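Side-chain contact in ubiquitin domain-containing protein DSK2,putative (Plasmodium falciparum, PDB 6JL3), which probably acts as a ubiquitin shuttle factor, recognising proteasomal receptors through its ubiquitin-like domain: residues Asp24-Val27 with Leu28-Lys31. Residues are numbered along the deposited sequence; the frame is centred on the assembly and turned at random.
Sequences DITV and LDLK
The D29 carboxylate carries the hydroxyl of T26 over one face, with T26 OG1 almost directly above D29 CG at 3.2 Å. The backbone N-H of T26 meets the rim of the group on the anti side of OD2, 34° out of the carboxylate plane and displaced toward that same face; this bond, T26 N to D29 OD2, is 3.0 Å long and nearly straight. At the OD2 edge, slightly to the side away from that hydroxyl, I25 CB rests 3.6 Å from D29 OD2. In return, D29 N donates to T26 OG1 at 3.0 Å, again almost linearly. This exchange is a capping box, with T26 as N-cap and D29 three residues on. Threonine suits the N-cap because its short side chain can turn back over the helix start: chi1 of 64° sets OG1 between the backbone N and carbonyl carbon, facing D29 N. Aspartate is just long enough to answer: with chi1 at -73° its CG sits beside its own backbone N, which brings OD2 back to the N-H of T26.

Helical bonding follows at once, L30 N donating to T26 O at 2.9 Å and K31 N to V27 O at 2.8 Å. Alongside the box, the branched, apolar I25 offers CD1 to L30 CB at 4.1 Å, a hydrophobic staple joining the residue before the cap to the fourth helical residue. L30 and V27, buried aliphatics facing the core, pack on I47 of strand 45-49 and on L54 and L60 respectively, seating the helix start on the beta-grasp fold. The ammonium group of K31, ending an extended chain, forms a salt bridge with D56.

The box thus satisfies two backbone N-H groups entering helix 27-35, and the helix dipole would probably favour an ionised D29 carboxylate.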
loop_
_atom_site.group_PDB
_atom_site.type_symbol
_atom_site.label_atom_id
_atom_site.label_comp_id
_atom_site.label_asym_id
_atom_site.label_seq_id
_atom_site.Cartn_x
_atom_site.Cartn_y
_atom_site.Cartn_z
ATOM N N ASP A 24 6.672 2.610 -9.447
ATOM C CA ASP A 24 5.704 2.551 -10.535
ATOM C C ASP A 24 4.887 1.260 -10.563
ATOM O O ASP A 24 4.160 1.028 -11.533
ATOM C CB ASP A 24 6.380 2.797 -11.887
ATOM C CG ASP A 24 7.552 1.869 -12.147
ATOM O OD1 ASP A 24 7.973 1.132 -11.229
ATOM O OD2 ASP A 24 8.058 1.892 -13.289
ATOM N N ILE A 25 4.970 0.422 -9.528
ATOM C CA ILE A 25 4.072 -0.729 -9.466
ATOM C C ILE A 25 2.629 -0.226 -9.355
ATOM O O ILE A 25 2.368 0.935 -9.025
ATOM C CB ILE A 25 4.424 -1.690 -8.318
ATOM C CG1 ILE A 25 4.209 -1.016 -6.962
ATOM C CG2 ILE A 25 5.856 -2.215 -8.476
ATOM C CD1 ILE A 25 4.345 -1.980 -5.787
ATOM N N THR A 26 1.682 -1.117 -9.627
ATOM C CA THR A 26 0.285 -0.726 -9.499
ATOM C C THR A 26 -0.188 -0.895 -8.056
ATOM O O THR A 26 0.443 -1.570 -7.231
ATOM C CB THR A 26 -0.610 -1.575 -10.395
ATOM O OG1 THR A 26 -0.537 -2.938 -9.947
ATOM C CG2 THR A 26 -0.193 -1.448 -11.848
ATOM N N VAL A 27 -1.349 -0.300 -7.767
ATOM C CA VAL A 27 -2.002 -0.498 -6.474
ATOM C C VAL A 27 -2.267 -1.978 -6.216
ATOM O O VAL A 27 -2.064 -2.475 -5.100
ATOM C CB VAL A 27 -3.289 0.344 -6.418
ATOM C CG1 VAL A 27 -4.114 0.015 -5.186
ATOM C CG2 VAL A 27 -2.930 1.821 -6.470
ATOM N N LEU A 28 -2.719 -2.708 -7.236
ATOM C CA LEU A 28 -2.937 -4.143 -7.073
ATOM C C LEU A 28 -1.632 -4.864 -6.734
ATOM O O LEU A 28 -1.608 -5.736 -5.853
ATOM C CB LEU A 28 -3.585 -4.729 -8.326
ATOM C CG LEU A 28 -3.933 -6.218 -8.225
ATOM C CD1 LEU A 28 -4.884 -6.506 -7.067
ATOM C CD2 LEU A 28 -4.518 -6.738 -9.545
ATOM N N ASP A 29 -0.536 -4.515 -7.418
ATOM C CA ASP A 29 0.771 -5.068 -7.066
ATOM C C ASP A 29 1.077 -4.820 -5.591
ATOM O O ASP A 29 1.608 -5.695 -4.894
ATOM C CB ASP A 29 1.889 -4.408 -7.887
ATOM C CG ASP A 29 1.927 -4.826 -9.350
ATOM O OD1 ASP A 29 1.521 -5.948 -9.694
ATOM O OD2 ASP A 29 2.412 -4.007 -10.171
ATOM N N LEU A 30 0.798 -3.600 -5.121
ATOM C CA LEU A 30 1.059 -3.238 -3.732
ATOM C C LEU A 30 0.179 -4.030 -2.774
ATOM O O LEU A 30 0.649 -4.447 -1.713
ATOM C CB LEU A 30 0.873 -1.730 -3.569
ATOM C CG LEU A 30 1.212 -1.153 -2.200
ATOM C CD1 LEU A 30 2.659 -1.454 -1.837
ATOM C CD2 LEU A 30 0.946 0.343 -2.163
ATOM N N LYS A 31 -1.088 -4.267 -3.126
ATOM C CA LYS A 31 -1.939 -5.119 -2.301
ATOM C C LYS A 31 -1.381 -6.536 -2.214
ATOM O O LYS A 31 -1.436 -7.173 -1.154
ATOM C CB LYS A 31 -3.363 -5.151 -2.848
ATOM C CG LYS A 31 -4.134 -3.855 -2.675
ATOM C CD LYS A 31 -5.551 -3.969 -3.222
ATOM C CE LYS A 31 -6.356 -2.729 -2.883
ATOM N NZ LYS A 31 -7.688 -2.742 -3.540
#